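Local atomic coordinates of dual function macrocyclase-peptidase POPB (Galerina marginata, PDB entry 5N4B), a protein that cleaves peptide bonds on the C-terminal side of prolyl residues and closes peptides into macrocycles in the biosynthesis of the amanitin toxins. Residues D457-T462 against F515-G520; F560-K563 against A568-K571; M651-I656 against W716-R721. The protein carries 1 engineered substitution. All blocks are in the same frame, centred on the assembly; numbering follows the deposited sequence.

Contact 1: residues D457-T462 against F515-G520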
loop_
_atom_site.group_PDB
_atom_site.type_symbol
_atom_site.label_atom_id
_atom_site.label_comp_id
_atom_site.label_asym_id
_atom_site.label_seq_id
_atom_site.Cartn_x
_atom_site.Cartn_y
_atom_site.Cartn_z
ATOM N N ASP A 457 -9.514 -24.487 -1.190
ATOM C CA ASP A 457 -10.860 -24.949 -0.902
ATOM C C ASP A 457 -11.033 -25.412 0.533
ATOM O O ASP A 457 -12.173 -25.571 0.977
ATOM C CB ASP A 457 -11.256 -26.132 -1.795
ATOM C CG ASP A 457 -11.411 -25.745 -3.260
ATOM O OD1 ASP A 457 -11.518 -24.532 -3.574
ATOM O OD2 ASP A 457 -11.398 -26.677 -4.102
ATOM N N ASP A 458 -9.943 -25.607 1.269
ATOM C CA ASP A 458 -9.997 -25.990 2.669
ATOM C C ASP A 458 -10.311 -24.817 3.604
ATOM O O ASP A 458 -10.425 -25.038 4.826
ATOM C CB ASP A 458 -8.665 -26.599 3.145
ATOM C CG ASP A 458 -8.343 -27.932 2.547
ATOM O OD1 ASP A 458 -9.248 -28.598 2.030
ATOM O OD2 ASP A 458 -7.150 -28.354 2.605
ATOM N N PHE A 459 -10.409 -23.612 3.065
ATOM C CA PHE A 459 -10.552 -22.409 3.862
ATOM C C PHE A 459 -11.839 -21.696 3.499
ATOM O O PHE A 459 -12.219 -21.627 2.334
ATOM C CB PHE A 459 -9.340 -21.505 3.681
ATOM C CG PHE A 459 -8.024 -22.175 4.071
ATOM C CD1 PHE A 459 -7.347 -22.961 3.144
ATOM C CD2 PHE A 459 -7.510 -22.095 5.372
ATOM C CE1 PHE A 459 -6.159 -23.601 3.463
ATOM C CE2 PHE A 459 -6.311 -22.727 5.693
ATOM C CZ PHE A 459 -5.653 -23.477 4.762
ATOM N N GLU A 460 -12.431 -21.107 4.508
ATOM C CA GLU A 460 -13.684 -20.372 4.394
ATOM C C GLU A 460 -13.497 -18.968 4.930
ATOM O O GLU A 460 -12.872 -18.763 5.978
ATOM C CB GLU A 460 -14.768 -21.025 5.243
ATOM C CG GLU A 460 -16.099 -20.317 5.285
ATOM C CD GLU A 460 -16.927 -20.740 6.464
ATOM O OE1 GLU A 460 -17.989 -21.353 6.197
ATOM O OE2 GLU A 460 -16.590 -20.387 7.643
ATOM N N SER A 461 -14.063 -18.006 4.232
ATOM C CA SER A 461 -14.190 -16.667 4.765
ATOM C C SER A 461 -15.655 -16.312 4.859
ATOM O O SER A 461 -16.465 -16.645 3.970
ATOM C CB SER A 461 -13.441 -15.613 3.980
ATOM O OG SER A 461 -14.045 -15.399 2.738
ATOM N N THR A 462 -15.998 -15.643 5.931
ATOM C CA THR A 462 -17.352 -15.122 6.151
ATOM C C THR A 462 -17.220 -13.698 6.665
ATOM O O THR A 462 -16.138 -13.261 7.058
ATOM C CB THR A 462 -18.169 -15.906 7.165
ATOM O OG1 THR A 462 -17.483 -15.901 8.438
ATOM C CG2 THR A 462 -18.400 -17.354 6.678
ATOM N N PHE A 515 -0.586 -20.756 8.657
ATOM C CA PHE A 515 -0.711 -20.609 10.097
ATOM C C PHE A 515 -2.073 -21.085 10.586
ATOM O O PHE A 515 -2.176 -21.806 11.585
ATOM C CB PHE A 515 -0.499 -19.156 10.481
ATOM C CG PHE A 515 -0.464 -18.877 11.961
ATOM C CD1 PHE A 515 -1.635 -18.625 12.641
ATOM C CD2 PHE A 515 0.731 -18.895 12.650
ATOM C CE1 PHE A 515 -1.620 -18.359 13.981
ATOM C CE2 PHE A 515 0.751 -18.619 13.992
ATOM C CZ PHE A 515 -0.414 -18.366 14.663
ATOM N N LEU A 516 -3.132 -20.713 9.881
ATOM C CA LEU A 516 -4.473 -21.095 10.306
ATOM C C LEU A 516 -4.618 -22.604 10.336
ATOM O O LEU A 516 -5.202 -23.171 11.272
ATOM C CB LEU A 516 -5.540 -20.491 9.378
ATOM C CG LEU A 516 -5.547 -18.955 9.225
ATOM C CD1 LEU A 516 -6.769 -18.521 8.493
ATOM C CD2 LEU A 516 -5.438 -18.233 10.528
ATOM N N GLN A 517 -4.150 -23.267 9.301
ATOM C CA GLN A 517 -4.220 -24.722 9.248
ATOM C C GLN A 517 -3.323 -25.373 10.287
ATOM O O GLN A 517 -3.739 -26.326 10.946
ATOM C CB GLN A 517 -3.876 -25.193 7.839
ATOM C CG GLN A 517 -4.037 -26.692 7.646
ATOM C CD GLN A 517 -3.927 -27.159 6.213
ATOM O OE1 GLN A 517 -3.876 -26.396 5.286
ATOM N NE2 GLN A 517 -3.837 -28.467 6.057
ATOM N N THR A 518 -2.136 -24.854 10.499
ATOM C CA THR A 518 -1.188 -25.464 11.417
ATOM C C THR A 518 -1.703 -25.441 12.840
ATOM O O THR A 518 -1.520 -26.395 13.596
ATOM C CB THR A 518 0.142 -24.710 11.316
ATOM O OG1 THR A 518 0.715 -24.915 9.996
ATOM C CG2 THR A 518 1.150 -25.178 12.340
ATOM N N TYR A 519 -2.327 -24.361 13.231
ATOM C CA TYR A 519 -2.714 -24.143 14.606
ATOM C C TYR A 519 -4.216 -24.156 14.831
ATOM O O TYR A 519 -4.639 -24.066 16.009
ATOM C CB TYR A 519 -2.122 -22.818 15.093
ATOM C CG TYR A 519 -0.635 -22.810 15.211
ATOM C CD1 TYR A 519 0.008 -23.550 16.211
ATOM C CD2 TYR A 519 0.134 -22.007 14.396
ATOM C CE1 TYR A 519 1.381 -23.518 16.350
ATOM C CE2 TYR A 519 1.493 -21.955 14.554
ATOM C CZ TYR A 519 2.098 -22.709 15.534
ATOM O OH TYR A 519 3.479 -22.611 15.658
ATOM N N GLY A 520 -5.038 -24.271 13.799
ATOM C CA GLY A 520 -6.478 -24.207 14.036
ATOM C C GLY A 520 -6.884 -22.819 14.491
ATOM O O GLY A 520 -7.800 -22.674 15.326
HETATM O O HOH W 1 -4.810 -26.988 2.798
#

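Contact 2: residues F560-K563 against A568-K571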
loop_
_atom_site.group_PDB
_atom_site.type_symbol
_atom_site.label_atom_id
_atom_site.label_comp_id
_atom_site.label_asym_id
_atom_site.label_seq_id
_atom_site.Cartn_x
_atom_site.Cartn_y
_atom_site.Cartn_z
ATOM N N PHE A 560 -15.500 -8.811 20.804
ATOM C CA PHE A 560 -16.559 -9.574 20.153
ATOM C C PHE A 560 -16.112 -10.980 19.793
ATOM O O PHE A 560 -16.865 -11.944 19.957
ATOM C CB PHE A 560 -16.988 -8.807 18.893
ATOM C CG PHE A 560 -17.907 -9.561 17.959
ATOM C CD1 PHE A 560 -19.258 -9.537 18.136
ATOM C CD2 PHE A 560 -17.409 -10.279 16.912
ATOM C CE1 PHE A 560 -20.098 -10.218 17.249
ATOM C CE2 PHE A 560 -18.260 -10.968 16.053
ATOM C CZ PHE A 560 -19.588 -10.912 16.240
ATOM N N LEU A 561 -14.874 -11.129 19.311
ATOM C CA LEU A 561 -14.382 -12.466 18.949
ATOM C C LEU A 561 -14.446 -13.392 20.143
ATOM O O LEU A 561 -14.795 -14.557 20.003
ATOM C CB LEU A 561 -12.951 -12.380 18.426
ATOM C CG LEU A 561 -12.761 -11.711 17.075
ATOM C CD1 LEU A 561 -11.295 -11.579 16.774
ATOM C CD2 LEU A 561 -13.444 -12.467 15.988
ATOM N N VAL A 562 -14.089 -12.883 21.317
ATOM C CA VAL A 562 -14.098 -13.720 22.517
ATOM C C VAL A 562 -15.524 -13.903 23.030
ATOM O O VAL A 562 -15.950 -15.027 23.332
ATOM C CB VAL A 562 -13.169 -13.114 23.575
ATOM C CG1 VAL A 562 -13.296 -13.883 24.890
ATOM C CG2 VAL A 562 -11.724 -13.145 23.109
ATOM N N LYS A 563 -16.295 -12.812 23.119
ATOM C CA LYS A 563 -17.647 -12.898 23.691
ATOM C C LYS A 563 -18.513 -13.869 22.915
ATOM O O LYS A 563 -19.288 -14.648 23.505
ATOM C CB LYS A 563 -18.255 -11.497 23.732
ATOM C CG LYS A 563 -19.672 -11.405 24.324
ATOM C CD LYS A 563 -19.634 -11.556 25.786
ATOM C CE LYS A 563 -21.024 -11.250 26.368
ATOM N NZ LYS A 563 -21.152 -11.809 27.759
ATOM N N ALA A 568 -10.771 -17.977 21.767
ATOM C CA ALA A 568 -10.662 -18.257 23.182
ATOM C C ALA A 568 -10.239 -17.015 23.960
ATOM O O ALA A 568 -9.499 -16.165 23.443
ATOM C CB ALA A 568 -9.613 -19.335 23.416
ATOM N N PRO A 569 -10.680 -16.866 25.202
ATOM C CA PRO A 569 -10.188 -15.768 26.043
ATOM C C PRO A 569 -8.670 -15.708 26.090
ATOM O O PRO A 569 -7.993 -16.740 26.207
ATOM C CB PRO A 569 -10.741 -16.123 27.423
ATOM C CG PRO A 569 -11.934 -16.908 27.135
ATOM C CD PRO A 569 -11.609 -17.759 25.920
ATOM N N GLY A 570 -8.127 -14.493 25.942
ATOM C CA GLY A 570 -6.701 -14.273 25.977
ATOM C C GLY A 570 -5.945 -14.650 24.721
ATOM O O GLY A 570 -4.711 -14.567 24.702
ATOM N N LYS A 571 -6.629 -15.102 23.684
ATOM C CA LYS A 571 -5.943 -15.634 22.520
ATOM C C LYS A 571 -6.198 -14.843 21.238
ATOM O O LYS A 571 -6.124 -15.401 20.159
ATOM C CB LYS A 571 -6.242 -17.118 22.344
ATOM C CG LYS A 571 -5.787 -18.021 23.542
ATOM C CD LYS A 571 -5.698 -19.460 23.029
ATOM C CE LYS A 571 -5.376 -20.515 24.104
ATOM N NZ LYS A 571 -4.313 -20.029 25.039
#

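Contact 3: residues M651-I656 against W716-R721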
loop_
_atom_site.group_PDB
_atom_site.type_symbol
_atom_site.label_atom_id
_atom_site.label_comp_id
_atom_site.label_asym_id
_atom_site.label_seq_id
_atom_site.Cartn_x
_atom_site.Cartn_y
_atom_site.Cartn_z
ATOM N N MET A 651 0.993 -5.654 30.062
ATOM C CA MET A 651 1.006 -5.600 28.608
ATOM C C MET A 651 1.099 -7.004 28.026
ATOM O O MET A 651 1.806 -7.852 28.565
ATOM C CB MET A 651 2.187 -4.773 28.098
ATOM C CG MET A 651 2.087 -3.293 28.333
ATOM S SD MET A 651 0.765 -2.515 27.326
ATOM C CE MET A 651 -0.278 -2.278 28.717
ATOM N N PRO A 652 0.430 -7.268 26.901
ATOM C CA PRO A 652 0.650 -8.534 26.211
ATOM C C PRO A 652 2.076 -8.634 25.717
ATOM O O PRO A 652 2.744 -7.634 25.478
ATOM C CB PRO A 652 -0.311 -8.455 25.005
ATOM C CG PRO A 652 -0.412 -7.008 24.732
ATOM C CD PRO A 652 -0.371 -6.339 26.108
ATOM N N ALA A 653 2.494 -9.879 25.477
ATOM C CA ALA A 653 3.744 -10.114 24.749
ATOM C C ALA A 653 3.737 -9.297 23.470
ATOM O O ALA A 653 2.789 -9.385 22.691
ATOM C CB ALA A 653 3.886 -11.592 24.387
ATOM N N THR A 654 4.808 -8.527 23.240
ATOM C CA THR A 654 4.869 -7.569 22.165
ATOM C C THR A 654 6.206 -7.725 21.462
ATOM O O THR A 654 7.265 -7.735 22.107
ATOM C CB THR A 654 4.710 -6.146 22.709
ATOM O OG1 THR A 654 3.399 -5.974 23.273
ATOM C CG2 THR A 654 4.837 -5.123 21.610
ATOM N N LEU A 655 6.154 -7.832 20.132
ATOM C CA LEU A 655 7.329 -7.899 19.268
ATOM C C LEU A 655 7.158 -6.789 18.252
ATOM O O LEU A 655 6.310 -6.866 17.354
ATOM C CB LEU A 655 7.473 -9.224 18.568
ATOM C CG LEU A 655 8.663 -9.291 17.593
ATOM C CD1 LEU A 655 9.984 -9.180 18.346
ATOM C CD2 LEU A 655 8.657 -10.573 16.816
ATOM N N ILE A 656 7.872 -5.697 18.433
ATOM C CA ILE A 656 7.828 -4.552 17.515
ATOM C C ILE A 656 8.863 -4.799 16.433
ATOM O O ILE A 656 9.942 -5.339 16.721
ATOM C CB ILE A 656 8.122 -3.255 18.300
ATOM C CG1 ILE A 656 7.169 -3.127 19.499
ATOM C CG2 ILE A 656 8.074 -2.062 17.391
ATOM C CD1 ILE A 656 7.130 -1.793 20.160
ATOM N N TRP A 716 5.073 -14.853 13.380
ATOM C CA TRP A 716 3.969 -15.759 13.663
ATOM C C TRP A 716 4.368 -16.778 14.722
ATOM O O TRP A 716 3.529 -17.205 15.525
ATOM C CB TRP A 716 3.462 -16.429 12.376
ATOM C CG TRP A 716 2.944 -15.458 11.363
ATOM C CD1 TRP A 716 3.380 -15.306 10.070
ATOM C CD2 TRP A 716 1.916 -14.479 11.555
ATOM N NE1 TRP A 716 2.677 -14.304 9.454
ATOM C CE2 TRP A 716 1.789 -13.761 10.345
ATOM C CE3 TRP A 716 1.099 -14.140 12.633
ATOM C CZ2 TRP A 716 0.863 -12.730 10.175
ATOM C CZ3 TRP A 716 0.185 -13.114 12.470
ATOM C CH2 TRP A 716 0.066 -12.425 11.253
ATOM N N GLY A 717 5.640 -17.152 14.767
ATOM C CA GLY A 717 6.104 -18.027 15.847
ATOM C C GLY A 717 6.067 -17.346 17.201
ATOM O O GLY A 717 5.693 -17.961 18.214
ATOM N N PHE A 718 6.419 -16.074 17.227
ATOM C CA PHE A 718 6.325 -15.298 18.465
ATOM C C PHE A 718 4.891 -15.273 18.951
ATOM O O PHE A 718 4.609 -15.492 20.128
ATOM C CB PHE A 718 6.871 -13.895 18.255
ATOM C CG PHE A 718 6.735 -12.995 19.470
ATOM C CD1 PHE A 718 7.764 -12.968 20.388
ATOM C CD2 PHE A 718 5.641 -12.208 19.651
ATOM C CE1 PHE A 718 7.698 -12.175 21.539
ATOM C CE2 PHE A 718 5.553 -11.398 20.791
ATOM C CZ PHE A 718 6.578 -11.380 21.710
ATOM N N ILE A 719 3.970 -14.978 18.043
ATOM C CA ILE A 719 2.569 -14.940 18.404
ATOM C C ILE A 719 2.128 -16.308 18.905
ATOM O O ILE A 719 1.447 -16.419 19.927
ATOM C CB ILE A 719 1.722 -14.452 17.225
ATOM C CG1 ILE A 719 1.888 -12.939 17.021
ATOM C CG2 ILE A 719 0.250 -14.804 17.454
ATOM C CD1 ILE A 719 1.338 -12.425 15.740
ATOM N N ALA A 720 2.473 -17.380 18.182
ATOM C CA ALA A 720 2.011 -18.709 18.572
ATOM C C ALA A 720 2.478 -19.074 19.972
ATOM O O ALA A 720 1.690 -19.563 20.801
ATOM C CB ALA A 720 2.480 -19.769 17.583
ATOM N N ARG A 721 3.745 -18.825 20.269
ATOM C CA ARG A 721 4.260 -19.141 21.609
ATOM C C ARG A 721 3.592 -18.269 22.665
ATOM O O ARG A 721 3.206 -18.767 23.730
ATOM C CB ARG A 721 5.778 -18.982 21.652
ATOM C CG ARG A 721 6.286 -19.174 23.053
ATOM C CD ARG A 721 7.673 -19.705 23.135
ATOM N NE ARG A 721 7.712 -21.093 22.684
ATOM C CZ ARG A 721 8.751 -21.880 22.899
ATOM N NH1 ARG A 721 8.755 -23.130 22.441
ATOM N NH2 ARG A 721 9.793 -21.395 23.560
#

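Contact 1: residues D457-T462 against F515-G520
The backbones come closest where Phe-459 opens strand 459-467 and faces Gln-517 in the last turn of helix 510-519, with their CA atoms 8.6 Å apart, so side chains alone bridge the gap. With CG anti to its own carbonyl carbon (chi1 -59°), the Phe-459 ring reaches toward the helix and ends in CZ, 3.5 Å from Gln-517 OE1. Nearer the helix backbone, Gln-517 CB lies 3.9 Å from Phe-459 CZ. The Gln-517 chain crosses the phenylalanine at about a right angle, and its amide is turned 58° from the ring plane. At the edge of the ring, Phe-459 CE2 meets Leu-516 CB at 4.4 Å, a looser apolar touch. A long aromatic side chain suits this buried position, while an extended glutamine, whose amide can meet both ring and solvent, suits the exposed surface of the helix; one water donates both to Gln-517 OE1 and to Asp-458 OD2, at 2.7 Å from each. Strand 459-467 is an outermost strand of the eight-stranded sheet of the alpha/beta-hydrolase domain. Its neighbour 473-481 shares the interface: His-481 meets the Phe-459 ring edge-to-face and also touches Gln-517, Val-479 packs on Leu-516, and helix 510-519 rests on helix 705-722 through Phe-515 and Tyr-519.

Contact 2: residues F560-K563 against A568-K571
Val-562 straddles the start of the 568-571 turn with its two methyl branches, each meeting a different residue. Val-562 CG1 lies anti to the backbone N (chi1 173°) and is directed at Pro-569, coming within 3.8 Å of Pro-569 CA and 4.0 Å of the ring atom Pro-569 CG. The other branch lies beside the backbone N and reaches a carbonyl, with Val-562 CG2 3.8 Å from Ala-568 O. A beta-branched valine suits this place because its forked end can cover two neighbouring residues at once, and the compact proline offers it an apolar flank. The turn that receives it, Ala-568 to Lys-571, is a type II beta turn in the link between helix 548-563 and strand 572-577 of the alpha/beta-hydrolase domain, the strand that leads to the nucleophile position, Ala-578, an engineered residue here. Proline fits the second position of such a turn, its ring holding phi at -52°, and Gly-570 fits the third, where phi is positive. Lys-571 N closes the turn on Ala-568 O at 3.1 Å, the same oxygen that Val-562 touches. Beside Val-562, Leu-561 packs into the sheet against Met-476, Ile-478, Ala-492 and Gln-494, while Lys-571 NZ is hydrogen-bonded to Leu-723 O.

Contact 3: residues M651-I656 against W716-R721
Helix-on-sheet packing of the alpha/beta-hydrolase fold brings Phe-718 of helix 705-722 against strand 653-659, one of the parallel strands of the catalytic domain's central sheet. This strand runs toward the loop carrying the catalytic Asp-662, but the contact itself lies near the strand's beginning, away from the active site. Strand and helix run almost exactly antiparallel, at 173° with their axes 9.2 Å apart, so the helix lies along the strand and one large side chain can fill the space between them. Phe-718 does so: CG anti to the backbone N carries the ring away from the helix and onto the backbone of the strand.

Leu-655 takes one face of that ring. Its CB stands 3.7 Å from the centroid of the Phe-718 ring and only 14° off the normal, a CH-pi contact over the centre. Farther out, Leu-655 CD2 comes back to Phe-718 CB at 4.0 Å, so the branched leucine follows the aromatic side chain toward its root. Ala-653, two residues earlier and pointing to the same side of the sheet, brings its small methyl to the far end of the ring, with CB 3.8 Å from Phe-718 CZ; its size suits the close approach of the ring to the strand. Between them the ring edge meets main chain, Thr-654 N lying in its plane. Pro-687 also packs on Phe-718, and strand 688-693 borders Leu-655.

The CB of Thr-654 points away from the helix, and its side chain touches Leu-688. Its buried hydroxyl finds a local partner, OG1 donating to Pro-652 O at 2.8 Å from above the carbonyl plane, with a C=O...donor angle of 139°.

How the contacts relate
The three contacts follow one another along the chain without overlapping, and all belong to the alpha/beta-hydrolase domain, on the same side of the chain's centre. Contacts 1 and 3 set helices against well separated strands of the same eight-stranded sheet, 459-467 at one border and 653-659 next to the opposite border strand, with centres about 20 Å apart. They touch through helices 510-519 and 705-722, where Tyr-519 OH lies 3.6 Å from Ala-720 CB. Contact 2, its centre about 18 Å from that of contact 1 and 17 Å from that of contact 3, touches neither; it closes the end of helix 548-563 on the turn before strand 572-577. All three thus border the sheet whose strands lead to the charge-relay positions.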